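Local coordinates for protein ornithine carbamoyltransferase (Giardia intestinalis, PDB 3GRF) that probably catalyses the transfer of a carbamoyl group from carbamoyl phosphate to ornithine in the arginine degradation pathway, at residues 168-172 against 173-177; 192-196 against 197-201; 253-256 against 257-260; 284-287 against 288-291. One frame throughout, in Å; residues are numbered along the deposited sequence.

Contact 1 of 4, residues 168-172 against 173-177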
ATOM      1  N   GLY A 168      30.124   4.408  20.567  1.00 31.65           N
ATOM      2  CA  GLY A 168      29.399   5.604  20.186  1.00 33.23           C
ATOM      3  C   GLY A 168      28.470   6.126  21.249  1.00 27.25           C
ATOM      4  O   GLY A 168      28.653   5.852  22.444  1.00 31.24           O
ATOM      5  N   ASP A 169      27.505   6.914  20.799  1.00 25.72           N
ATOM      6  CA  ASP A 169      26.435   7.435  21.632  1.00 30.02           C
ATOM      7  C   ASP A 169      25.588   6.325  22.188  1.00 37.51           C
ATOM      8  O   ASP A 169      24.875   5.611  21.437  1.00 34.65           O
ATOM      9  CB  ASP A 169      25.526   8.364  20.846  1.00 35.85           C
ATOM     10  CG  ASP A 169      24.551   9.092  21.737  1.00 46.99           C
ATOM     11  OD1 ASP A 169      24.527   8.819  22.966  1.00 38.09           O
ATOM     12  OD2 ASP A 169      23.825   9.948  21.199  1.00 42.89           O
ATOM     13  N   SER A 170      25.658   6.186  23.510  1.00 29.56           N
ATOM     14  CA  SER A 170      25.133   4.996  24.124  1.00 32.14           C
ATOM     15  C   SER A 170      23.935   5.273  24.982  1.00 31.24           C
ATOM     16  O   SER A 170      23.419   4.376  25.663  1.00 31.56           O
ATOM     17  CB  SER A 170      26.249   4.226  24.844  1.00 42.02           C
ATOM     18  OG  SER A 170      27.203   3.782  23.869  1.00 38.07           O
ATOM     19  N   MET A 171      23.442   6.498  24.905  1.00 32.28           N
ATOM     20  CA  MET A 171      22.159   6.791  25.460  1.00 30.05           C
ATOM     21  C   MET A 171      21.247   6.699  24.264  1.00 29.78           C
ATOM     22  O   MET A 171      20.967   7.687  23.599  1.00 31.91           O
ATOM     23  CB  MET A 171      22.151   8.190  26.079  1.00 31.26           C
ATOM     24  CG  MET A 171      20.942   8.396  26.956  1.00 37.28           C
ATOM     25  SD  MET A 171      20.709  10.055  27.605  1.00 40.14           S
ATOM     26  CE  MET A 171      22.012  10.202  28.797  1.00 48.57           C
ATOM     27  N   ASN A 172      20.850   5.475  23.925  1.00 24.47           N
ATOM     28  CA  ASN A 172      20.423   5.214  22.604  1.00 25.57           C
ATOM     29  C   ASN A 172      19.561   3.978  22.626  1.00 36.88           C
ATOM     30  O   ASN A 172      19.970   2.950  23.156  1.00 35.49           O
ATOM     31  CB  ASN A 172      21.685   5.044  21.732  1.00 30.91           C
ATOM     32  CG  ASN A 172      21.412   4.588  20.319  1.00 25.49           C
ATOM     33  OD1 ASN A 172      20.348   4.084  19.968  1.00 32.90           O
ATOM     34  ND2 ASN A 172      22.447   4.665  19.513  1.00 35.35           N
ATOM     35  N   ASN A 173      18.407   4.037  22.058  1.00 31.96           N
ATOM     36  CA  ASN A 173      17.464   2.927  22.053  1.00 36.47           C
ATOM     37  C   ASN A 173      18.016   1.651  21.424  1.00 39.11           C
ATOM     38  O   ASN A 173      17.634   0.539  21.809  1.00 33.79           O
ATOM     39  CB  ASN A 173      16.179   3.376  21.361  1.00 32.55           C
ATOM     40  CG  ASN A 173      16.317   3.490  19.862  1.00 49.11           C
ATOM     41  OD1 ASN A 173      17.052   4.327  19.352  1.00 49.76           O
ATOM     42  ND2 ASN A 173      15.600   2.632  19.138  1.00 48.57           N
ATOM     43  N   VAL A 174      18.895   1.824  20.435  1.00 32.04           N
ATOM     44  CA  VAL A 174      19.551   0.695  19.759  1.00 34.62           C
ATOM     45  C   VAL A 174      20.561   0.039  20.706  1.00 29.41           C
ATOM     46  O   VAL A 174      20.594  -1.176  20.820  1.00 22.61           O
ATOM     47  CB  VAL A 174      20.122   1.102  18.330  1.00 29.24           C
ATOM     48  CG1 VAL A 174      21.318   0.235  17.900  1.00 28.03           C
ATOM     49  CG2 VAL A 174      19.004   1.022  17.242  1.00 33.17           C
ATOM     50  N   THR A 175      21.378   0.839  21.404  1.00 21.14           N
ATOM     51  CA  THR A 175      22.330   0.368  22.414  1.00 25.48           C
ATOM     52  C   THR A 175      21.599  -0.332  23.563  1.00 29.69           C
ATOM     53  O   THR A 175      21.997  -1.426  23.932  1.00 29.24           O
ATOM     54  CB  THR A 175      23.165   1.522  22.982  1.00 27.53           C
ATOM     55  OG1 THR A 175      23.576   2.363  21.896  1.00 25.17           O
ATOM     56  CG2 THR A 175      24.391   1.016  23.733  1.00 25.59           C
ATOM     57  N   TYR A 176      20.529   0.287  24.082  1.00 28.54           N
ATOM     58  CA  TYR A 176      19.639  -0.347  25.075  1.00 35.71           C
ATOM     59  C   TYR A 176      19.222  -1.729  24.663  1.00 30.64           C
ATOM     60  O   TYR A 176      19.346  -2.679  25.425  1.00 37.54           O
ATOM     61  CB  TYR A 176      18.382   0.487  25.311  1.00 30.14           C
ATOM     62  CG  TYR A 176      18.681   1.866  25.895  1.00 25.69           C
ATOM     63  CD1 TYR A 176      17.673   2.802  26.039  1.00 31.57           C
ATOM     64  CD2 TYR A 176      19.995   2.227  26.267  1.00 32.65           C
ATOM     65  CE1 TYR A 176      17.940   4.093  26.553  1.00 35.54           C
ATOM     66  CE2 TYR A 176      20.283   3.532  26.806  1.00 33.23           C
ATOM     67  CZ  TYR A 176      19.252   4.436  26.941  1.00 42.89           C
ATOM     68  OH  TYR A 176      19.525   5.701  27.457  1.00 37.17           O
ATOM     69  N   ASP A 177      18.702  -1.851  23.460  1.00 29.45           N
ATOM     70  CA  ASP A 177      18.173  -3.164  23.060  1.00 30.08           C
ATOM     71  C   ASP A 177      19.288  -4.185  22.757  1.00 26.61           C
ATOM     72  O   ASP A 177      19.077  -5.387  22.936  1.00 27.34           O
ATOM     73  CB  ASP A 177      17.171  -2.991  21.887  1.00 30.22           C
ATOM     74  CG  ASP A 177      15.792  -3.582  22.167  1.00 29.03           C
ATOM     75  OD1 ASP A 177      15.489  -4.045  23.285  1.00 39.88           O
ATOM     76  OD2 ASP A 177      14.987  -3.592  21.232  1.00 28.48           O
TER
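N172 caps the helix that starts at N173. N172 OD1 accepts V174 N at 2.7 Å. The donor sits above the carbonyl plane of the amide, not on a lone pair. CG of N172 is anti to its own backbone N (chi1 173°), which swings the amide round to the first turn. The other end of the amide is held too: N172 ND2 donates to D169 O at 3.2 Å, close to the amide plane, and also bonds D241. These bonds should fix the rotation of the group. The backbone follows on, with Y176 N reaching N172 O at 2.9 Å in an almost straight bond (178°).

This turn leads from the C-terminal end of strand 164-167, central in the parallel sheet of the ornithine-binding domain, into helix 173-185. In related ornithine transcarbamoylases an Asn of this Asn-Asn pair contacts ornithine, so the turn probably borders that site here. D169 makes an Asx turn before it, D169 OD1 taking M171 N at 3.2 Å, while OD2 faces R256 in a salt bridge.

The remaining contacts are packing. N172 O lies 3.1 Å above one face of the Y176 ring, toward its rim. M171 runs alongside Y176, with M171 CG 3.1 Å from Y176 OH. T175 crosses N172 at about a right angle, and T175 CG2 meets S170 CB at 3.9 Å.

Contact 2 of 4, residues 192-196 against 197-201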
ATOM      1  N   CYS A 192      31.029   1.136  24.692  1.00 33.62           N
ATOM      2  CA  CYS A 192      32.151   2.096  24.581  1.00 33.78           C
ATOM      3  C   CYS A 192      31.641   3.487  24.301  1.00 37.82           C
ATOM      4  O   CYS A 192      31.298   3.834  23.184  1.00 40.26           O
ATOM      5  CB  CYS A 192      33.146   1.581  23.531  1.00 39.88           C
ATOM      6  SG  CYS A 192      33.789  -0.094  23.863  1.00 36.15           S
ATOM      7  N   CYS A 193      31.592   4.291  25.328  1.00 36.11           N
ATOM      8  CA  CYS A 193      30.944   5.583  25.153  1.00 31.35           C
ATOM      9  C   CYS A 193      31.757   6.682  25.819  1.00 31.26           C
ATOM     10  O   CYS A 193      32.630   6.399  26.626  1.00 26.39           O
ATOM     11  CB  CYS A 193      29.534   5.559  25.723  1.00 19.27           C
ATOM     12  SG  CYS A 193      29.455   5.083  27.469  1.00 35.83           S
ATOM     13  N   PRO A 194      31.455   7.946  25.469  1.00 35.14           N
ATOM     14  CA  PRO A 194      32.072   9.073  26.148  1.00 36.07           C
ATOM     15  C   PRO A 194      31.671   9.134  27.616  1.00 37.96           C
ATOM     16  O   PRO A 194      30.486   9.066  27.967  1.00 38.43           O
ATOM     17  CB  PRO A 194      31.521  10.281  25.391  1.00 30.09           C
ATOM     18  CG  PRO A 194      31.040   9.753  24.055  1.00 34.25           C
ATOM     19  CD  PRO A 194      30.551   8.383  24.374  1.00 39.76           C
ATOM     20  N   ASP A 195      32.665   9.313  28.467  1.00 40.33           N
ATOM     21  CA  ASP A 195      32.399   9.556  29.858  1.00 39.62           C
ATOM     22  C   ASP A 195      31.668  10.865  30.073  1.00 39.33           C
ATOM     23  O   ASP A 195      32.263  11.844  30.510  1.00 48.80           O
ATOM     24  CB  ASP A 195      33.678   9.532  30.668  1.00 44.55           C
ATOM     25  CG  ASP A 195      33.405   9.437  32.165  1.00 45.92           C
ATOM     26  OD1 ASP A 195      34.317   8.997  32.918  1.00 55.68           O
ATOM     27  OD2 ASP A 195      32.268   9.786  32.575  1.00 34.06           O
ATOM     28  N   HIS A 196      30.374  10.852  29.775  1.00 40.94           N
ATOM     29  CA  HIS A 196      29.517  12.027  29.749  1.00 47.00           C
ATOM     30  C   HIS A 196      28.057  11.599  29.936  1.00 49.04           C
ATOM     31  O   HIS A 196      27.506  10.818  29.156  1.00 44.67           O
ATOM     32  CB  HIS A 196      29.664  12.773  28.432  1.00 45.69           C
ATOM     33  CG  HIS A 196      28.957  14.093  28.401  1.00 45.05           C
ATOM     34  ND1 HIS A 196      27.618  14.232  28.704  1.00 50.96           N
ATOM     35  CD2 HIS A 196      29.396  15.332  28.076  1.00 47.16           C
ATOM     36  CE1 HIS A 196      27.271  15.500  28.593  1.00 47.55           C
ATOM     37  NE2 HIS A 196      28.329  16.187  28.204  1.00 50.77           N
ATOM     38  N   LYS A 197      27.435  12.122  30.983  1.00 53.65           N
ATOM     39  CA  LYS A 197      26.102  11.696  31.398  1.00 59.14           C
ATOM     40  C   LYS A 197      25.145  11.533  30.220  1.00 53.73           C
ATOM     41  O   LYS A 197      24.342  10.605  30.212  1.00 57.09           O
ATOM     42  CB  LYS A 197      25.541  12.665  32.465  1.00 62.82           C
ATOM     43  CG  LYS A 197      26.550  12.998  33.573  1.00 73.38           C
ATOM     44  CD  LYS A 197      26.137  12.466  34.965  1.00 81.62           C
ATOM     45  CE  LYS A 197      27.174  11.461  35.547  1.00 85.09           C
ATOM     46  NZ  LYS A 197      27.485  11.602  37.039  1.00 78.61           N
ATOM     47  N   ASP A 198      25.247  12.413  29.222  1.00 50.47           N
ATOM     48  CA  ASP A 198      24.315  12.428  28.056  1.00 50.13           C
ATOM     49  C   ASP A 198      24.598  11.370  26.971  1.00 40.31           C
ATOM     50  O   ASP A 198      23.889  11.287  25.995  1.00 34.86           O
ATOM     51  CB  ASP A 198      24.301  13.800  27.369  1.00 53.15           C
ATOM     52  CG  ASP A 198      23.920  14.921  28.305  1.00 62.44           C
ATOM     53  OD1 ASP A 198      23.219  14.661  29.299  1.00 51.87           O
ATOM     54  OD2 ASP A 198      24.334  16.066  28.037  1.00 67.36           O
ATOM     55  N   PHE A 199      25.656  10.596  27.142  1.00 40.83           N
ATOM     56  CA  PHE A 199      26.097   9.679  26.102  1.00 37.72           C
ATOM     57  C   PHE A 199      26.311   8.278  26.666  1.00 37.35           C
ATOM     58  O   PHE A 199      26.818   7.422  25.961  1.00 31.56           O
ATOM     59  CB  PHE A 199      27.373  10.207  25.401  1.00 35.70           C
ATOM     60  CG  PHE A 199      27.176  11.569  24.709  1.00 42.19           C
ATOM     61  CD1 PHE A 199      27.245  12.750  25.432  1.00 43.06           C
ATOM     62  CD2 PHE A 199      26.886  11.645  23.344  1.00 42.15           C
ATOM     63  CE1 PHE A 199      27.024  14.001  24.814  1.00 36.54           C
ATOM     64  CE2 PHE A 199      26.674  12.875  22.724  1.00 42.31           C
ATOM     65  CZ  PHE A 199      26.766  14.058  23.470  1.00 36.61           C
ATOM     66  N   LYS A 200      25.924   8.051  27.923  1.00 33.09           N
ATOM     67  CA  LYS A 200      26.081   6.738  28.550  1.00 38.14           C
ATOM     68  C   LYS A 200      24.732   6.035  28.604  1.00 36.99           C
ATOM     69  O   LYS A 200      23.719   6.689  28.640  1.00 36.52           O
ATOM     70  CB  LYS A 200      26.582   6.871  29.991  1.00 37.89           C
ATOM     71  CG  LYS A 200      27.881   7.613  30.196  1.00 45.99           C
ATOM     72  CD  LYS A 200      28.104   7.747  31.686  1.00 36.91           C
ATOM     73  CE  LYS A 200      29.451   8.299  31.937  1.00 39.50           C
ATOM     74  NZ  LYS A 200      29.962   7.947  33.292  1.00 52.34           N
ATOM     75  N   PRO A 201      24.720   4.690  28.693  1.00 34.92           N
ATOM     76  CA  PRO A 201      23.450   4.000  28.926  1.00 34.28           C
ATOM     77  C   PRO A 201      22.774   4.491  30.193  1.00 40.10           C
ATOM     78  O   PRO A 201      23.429   4.928  31.125  1.00 45.07           O
ATOM     79  CB  PRO A 201      23.860   2.549  29.124  1.00 39.77           C
ATOM     80  CG  PRO A 201      25.190   2.423  28.560  1.00 40.89           C
ATOM     81  CD  PRO A 201      25.854   3.762  28.632  1.00 39.24           C
TER
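The loop joining strand 188-192 to helix 203-216 doubles back where H196 meets D198 and F199. The backbone closes the turn, with F199 N donating to H196 O at 2.7 Å. The imidazole adds a second bond: D198 N donates its N-H to H196 ND1 at 3.0 Å, in the plane of the ring. ND1 therefore acts as an acceptor. The ring reaches D198 because the first torsion of H196, at -172°, points CG away from the residue's own amide nitrogen.

F199 makes a T-shaped pair with the same ring. Its edge points at the imidazole face, centroids 5.0 Å apart and planes at 87°. F199 CB packs on P194 CD at 3.8 Å. The loop follows the second strand of the Rossmann-like domain, and F199 also touches V259 and L260, so it faces the helical turn 257-260.

D195 is the centre of an inverse gamma turn. Its carboxylate lies beside the K200 chain, which is extended beyond CG. K200 NZ meets D195 OD2 at 3.0 Å in a salt bridge, from well above the carboxylate plane. Deeper in, C193 SG lies 4.0 Å from P201 CD.

Contact 3 of 4, residues 253-256 against 257-260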
ATOM      1  N   LYS A 253      26.912  23.163  18.087  1.00 72.64           N
ATOM      2  CA  LYS A 253      25.517  23.085  17.694  1.00 67.88           C
ATOM      3  C   LYS A 253      25.209  21.684  17.184  1.00 74.25           C
ATOM      4  O   LYS A 253      24.120  21.138  17.422  1.00 78.37           O
ATOM      5  CB  LYS A 253      25.237  24.123  16.615  1.00 67.72           C
ATOM      6  CG  LYS A 253      26.174  24.061  15.410  1.00 63.11           C
ATOM      7  CD  LYS A 253      25.597  23.223  14.271  1.00 60.69           C
ATOM      8  CE  LYS A 253      24.067  23.337  14.229  1.00 66.44           C
ATOM      9  NZ  LYS A 253      23.432  22.574  13.112  1.00 60.47           N
ATOM     10  N   GLU A 254      26.195  21.149  16.453  1.00 74.51           N
ATOM     11  CA  GLU A 254      26.337  19.755  16.029  1.00 61.00           C
ATOM     12  C   GLU A 254      27.681  19.352  16.618  1.00 65.45           C
ATOM     13  O   GLU A 254      28.409  18.504  16.068  1.00 45.52           O
ATOM     14  CB  GLU A 254      26.407  19.705  14.502  1.00 64.05           C
ATOM     15  CG  GLU A 254      26.628  18.344  13.876  1.00 59.79           C
ATOM     16  CD  GLU A 254      25.450  17.891  13.026  1.00 72.20           C
ATOM     17  OE1 GLU A 254      24.314  17.895  13.548  1.00 74.69           O
ATOM     18  OE2 GLU A 254      25.657  17.513  11.842  1.00 75.68           O
ATOM     19  N   ALA A 255      27.993  19.987  17.761  1.00 67.04           N
ATOM     20  CA  ALA A 255      29.201  19.721  18.543  1.00 60.97           C
ATOM     21  C   ALA A 255      28.989  18.584  19.561  1.00 54.83           C
ATOM     22  O   ALA A 255      29.710  18.486  20.557  1.00 43.48           O
ATOM     23  CB  ALA A 255      29.656  20.986  19.247  1.00 67.41           C
ATOM     24  N   ARG A 256      28.033  17.698  19.294  1.00 46.77           N
ATOM     25  CA  ARG A 256      28.197  16.334  19.761  1.00 52.53           C
ATOM     26  C   ARG A 256      29.454  15.658  19.176  1.00 51.10           C
ATOM     27  O   ARG A 256      29.971  14.680  19.729  1.00 47.46           O
ATOM     28  CB  ARG A 256      26.928  15.474  19.592  1.00 51.49           C
ATOM     29  CG  ARG A 256      26.036  15.725  18.398  1.00 56.90           C
ATOM     30  CD  ARG A 256      24.992  14.582  18.285  1.00 50.80           C
ATOM     31  NE  ARG A 256      24.509  14.212  19.615  1.00 65.06           N
ATOM     32  CZ  ARG A 256      24.324  12.969  20.074  1.00 63.01           C
ATOM     33  NH1 ARG A 256      24.547  11.893  19.307  1.00 56.51           N
ATOM     34  NH2 ARG A 256      23.899  12.813  21.324  1.00 54.60           N
ATOM     35  N   LEU A 257      29.950  16.214  18.074  1.00 45.92           N
ATOM     36  CA  LEU A 257      31.127  15.712  17.368  1.00 49.22           C
ATOM     37  C   LEU A 257      32.413  15.786  18.188  1.00 42.73           C
ATOM     38  O   LEU A 257      33.317  14.983  18.003  1.00 42.01           O
ATOM     39  CB  LEU A 257      31.302  16.454  16.032  1.00 49.81           C
ATOM     40  CG  LEU A 257      30.877  15.713  14.757  1.00 58.22           C
ATOM     41  CD1 LEU A 257      29.355  15.657  14.609  1.00 62.00           C
ATOM     42  CD2 LEU A 257      31.489  16.363  13.526  1.00 54.92           C
ATOM     43  N   LYS A 258      32.513  16.749  19.089  1.00 49.15           N
ATOM     44  CA  LYS A 258      33.737  16.857  19.873  1.00 48.55           C
ATOM     45  C   LYS A 258      33.758  15.764  20.948  1.00 48.79           C
ATOM     46  O   LYS A 258      34.808  15.166  21.228  1.00 44.94           O
ATOM     47  CB  LYS A 258      33.923  18.262  20.464  1.00 55.65           C
ATOM     48  CG  LYS A 258      32.671  18.859  21.059  1.00 59.16           C
ATOM     49  CD  LYS A 258      33.003  19.781  22.214  1.00 62.08           C
ATOM     50  CE  LYS A 258      31.876  19.745  23.250  1.00 66.91           C
ATOM     51  NZ  LYS A 258      31.509  21.138  23.662  1.00 78.14           N
ATOM     52  N   VAL A 259      32.587  15.460  21.504  1.00 45.41           N
ATOM     53  CA  VAL A 259      32.499  14.386  22.509  1.00 46.01           C
ATOM     54  C   VAL A 259      32.558  12.977  21.850  1.00 37.75           C
ATOM     55  O   VAL A 259      33.195  12.081  22.370  1.00 34.29           O
ATOM     56  CB  VAL A 259      31.326  14.652  23.551  1.00 45.00           C
ATOM     57  CG1 VAL A 259      30.373  15.713  23.046  1.00 51.75           C
ATOM     58  CG2 VAL A 259      30.573  13.422  23.914  1.00 44.72           C
ATOM     59  N   LEU A 260      31.963  12.834  20.663  1.00 44.80           N
ATOM     60  CA  LEU A 260      31.809  11.545  19.976  1.00 41.34           C
ATOM     61  C   LEU A 260      33.030  11.110  19.162  1.00 43.35           C
ATOM     62  O   LEU A 260      33.242   9.923  18.944  1.00 42.71           O
ATOM     63  CB  LEU A 260      30.589  11.609  19.056  1.00 41.98           C
ATOM     64  CG  LEU A 260      29.230  10.926  19.360  1.00 45.07           C
ATOM     65  CD1 LEU A 260      29.142  10.120  20.687  1.00 33.89           C
ATOM     66  CD2 LEU A 260      28.068  11.913  19.172  1.00 40.34           C
TER
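The R256 side chain runs alongside that of L260, one helical turn on. At its base, R256 CB is 3.8 Å from L260 CD2. CG lies near the backbone N of L257. R256 CD comes back within 4.2 Å of the same L260 CD2. The chain then bends at chi3 (40°), and this turns the flat end over the leucine. R256 CZ lies 4.0 Å from L260 CD2, and R256 NH1 is nearer still to that methyl, L260 CD2, at 3.5 Å. The methyl thus sits over one face of the guanidinium. NH1 has its polar partners outside the segment: it bonds the backbone O of W243 and makes a salt bridge with D169. These bonds probably hold the group flat against L260.

The backbone below is helical. L260 N donates to R256 O at 2.9 Å. Before it, L257 N makes only a weak bond to E254 O. L257 CD1 rests against the same oxygen, and lies 3.9 Å from E254 CG, crossing that side chain at a slant.

The eight residues just before K253 are not modelled. They fall where related enzymes carry a mobile loop that closes over ornithine, so a flexible segment is likely here too. The turn lies at the protein surface after strand 237-240. It faces the loop that follows strand 188-192: V259 touches P194 and F199, and R256 also touches F199.

Contact 4 of 4, residues 284-287 against 288-291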
ATOM      1  N   PRO A 284      20.850   4.017   8.930  1.00 44.29           N
ATOM      2  CA  PRO A 284      21.718   4.595   7.891  1.00 48.47           C
ATOM      3  C   PRO A 284      23.160   4.849   8.357  1.00 45.87           C
ATOM      4  O   PRO A 284      23.383   5.320   9.489  1.00 40.21           O
ATOM      5  CB  PRO A 284      21.023   5.919   7.561  1.00 48.83           C
ATOM      6  CG  PRO A 284      20.256   6.239   8.786  1.00 52.10           C
ATOM      7  CD  PRO A 284      19.734   4.925   9.246  1.00 49.71           C
ATOM      8  N   ALA A 285      24.117   4.496   7.500  1.00 39.49           N
ATOM      9  CA  ALA A 285      25.542   4.730   7.739  1.00 38.00           C
ATOM     10  C   ALA A 285      25.991   6.099   7.217  1.00 44.83           C
ATOM     11  O   ALA A 285      25.693   6.462   6.074  1.00 45.13           O
ATOM     12  CB  ALA A 285      26.374   3.639   7.071  1.00 34.34           C
ATOM     13  N   THR A 286      26.719   6.845   8.050  1.00 38.24           N
ATOM     14  CA  THR A 286      27.427   8.048   7.605  1.00 44.88           C
ATOM     15  C   THR A 286      28.945   7.845   7.688  1.00 37.41           C
ATOM     16  O   THR A 286      29.548   7.874   8.776  1.00 32.01           O
ATOM     17  CB  THR A 286      26.989   9.293   8.407  1.00 37.00           C
ATOM     18  OG1 THR A 286      25.565   9.367   8.393  1.00 38.88           O
ATOM     19  CG2 THR A 286      27.551  10.567   7.807  1.00 45.16           C
ATOM     20  N   ARG A 287      29.542   7.673   6.515  1.00 35.99           N
ATOM     21  CA  ARG A 287      30.920   7.179   6.364  1.00 41.25           C
ATOM     22  C   ARG A 287      32.027   7.912   7.055  1.00 39.45           C
ATOM     23  O   ARG A 287      33.104   7.342   7.181  1.00 61.37           O
ATOM     24  CB  ARG A 287      31.311   7.037   4.904  1.00 40.62           C
ATOM     25  CG  ARG A 287      30.838   5.740   4.293  1.00 50.93           C
ATOM     26  CD  ARG A 287      29.748   5.975   3.269  1.00 58.86           C
ATOM     27  NE  ARG A 287      28.854   4.820   3.074  1.00 60.49           N
ATOM     28  CZ  ARG A 287      29.288   3.600   2.774  1.00 53.85           C
ATOM     29  NH1 ARG A 287      30.596   3.376   2.664  1.00 54.17           N
ATOM     30  NH2 ARG A 287      28.432   2.611   2.606  1.00 40.47           N
ATOM     31  N   GLY A 288      31.834   9.156   7.464  1.00 44.81           N
ATOM     32  CA  GLY A 288      32.901   9.829   8.234  1.00 36.26           C
ATOM     33  C   GLY A 288      32.490  10.261   9.625  1.00 33.81           C
ATOM     34  O   GLY A 288      33.166  11.099  10.241  1.00 39.53           O
ATOM     35  N   GLU A 289      31.370   9.715  10.112  1.00 32.59           N
ATOM     36  CA  GLU A 289      30.920   9.979  11.483  1.00 35.25           C
ATOM     37  C   GLU A 289      31.173   8.776  12.377  1.00 35.94           C
ATOM     38  O   GLU A 289      32.278   8.616  12.866  1.00 32.99           O
ATOM     39  CB  GLU A 289      29.468  10.469  11.493  1.00 31.03           C
ATOM     40  CG  GLU A 289      29.333  11.736  10.636  1.00 43.64           C
ATOM     41  CD  GLU A 289      28.072  12.537  10.890  1.00 52.64           C
ATOM     42  OE1 GLU A 289      27.130  11.975  11.502  1.00 48.41           O
ATOM     43  OE2 GLU A 289      28.034  13.736  10.481  1.00 42.36           O
ATOM     44  N   GLU A 290      30.184   7.910  12.558  1.00 30.19           N
ATOM     45  CA  GLU A 290      30.315   6.803  13.518  1.00 35.80           C
ATOM     46  C   GLU A 290      31.380   5.785  13.088  1.00 41.61           C
ATOM     47  O   GLU A 290      31.953   5.071  13.931  1.00 30.92           O
ATOM     48  CB  GLU A 290      28.959   6.131  13.761  1.00 37.30           C
ATOM     49  CG  GLU A 290      28.372   5.411  12.545  1.00 36.24           C
ATOM     50  CD  GLU A 290      27.554   6.298  11.621  1.00 39.05           C
ATOM     51  OE1 GLU A 290      27.016   5.777  10.629  1.00 32.12           O
ATOM     52  OE2 GLU A 290      27.403   7.506  11.878  1.00 35.78           O
ATOM     53  N   GLN A 291      31.674   5.747  11.787  1.00 34.62           N
ATOM     54  CA  GLN A 291      32.817   4.947  11.307  1.00 38.30           C
ATOM     55  C   GLN A 291      33.448   5.506  10.032  1.00 34.74           C
ATOM     56  O   GLN A 291      32.842   6.330   9.371  1.00 36.55           O
ATOM     57  CB  GLN A 291      32.429   3.490  11.126  1.00 32.43           C
ATOM     58  CG  GLN A 291      30.939   3.300  10.865  1.00 56.75           C
ATOM     59  CD  GLN A 291      30.637   3.483   9.452  1.00 41.57           C
ATOM     60  OE1 GLN A 291      29.716   4.209   9.055  1.00 40.76           O
ATOM     61  NE2 GLN A 291      31.462   2.868   8.642  1.00 53.42           N
TER
HETATM   62  O   HOH W   1      24.431   7.823  10.268  1.00 51.78           O
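E290 folds back to T286 through two torsions. CG lies between its backbone N and carbonyl carbon (chi1 66°), and the chain then bends at chi2 (-87°). This brings E290 OE1 to the backbone N of T286 at 2.8 Å. The bond is nearly straight (169°) and arrives on the syn side, somewhat out of the carboxylate plane. E290 OE1 also lies 3.4 Å from A285 CA. A water lies 2.8 Å from P284 O and 2.7 Å from T286 OG1, with a weak, longer approach to E290 OE1.

T286 to E289 is a type I beta turn, closed by E289 N to T286 O at 2.9 Å. It lies in the loop after strand 278-281, one of the two outermost strands of the parallel sheet. The cis peptide before P284 is consistent with the cis-proline that ends the HCLP motif of ornithine transcarbamoylases. In relatives that motif lies at the substrate site, so the start of this loop probably does too.

Side chains pack over the turn. T286 CG2 touches E289 CG at 3.5 Å, the two crossing at a slant. R287 points out of the turn. It forms salt bridges with D297 and with D92 of a second subunit, which places the turn near the subunit interface.

Overall arrangement
All four contacts lie in the ornithine-binding domain, in loops and first helical turns after strands of its five-stranded parallel sheet. Contacts 1 and 2 are 10 Å apart between centres. Their loops are joined by probable backbone bonds: G168 N to C192 O at 2.9 Å, S170 N to F199 O at 3.0 Å. Contact 3 touches both. R256 NH1 reaches D169 OD2 at 2.8 Å, and F199 CE1 meets V259 CG2 at 3.7 Å. Contact 4 stands apart, its nearest atoms about 5 Å from contact 3 and about 6 Å from contact 1. By analogy with relatives, contacts 1 and 4 probably border the ornithine site; contact 3 follows the disordered loop that may close over it.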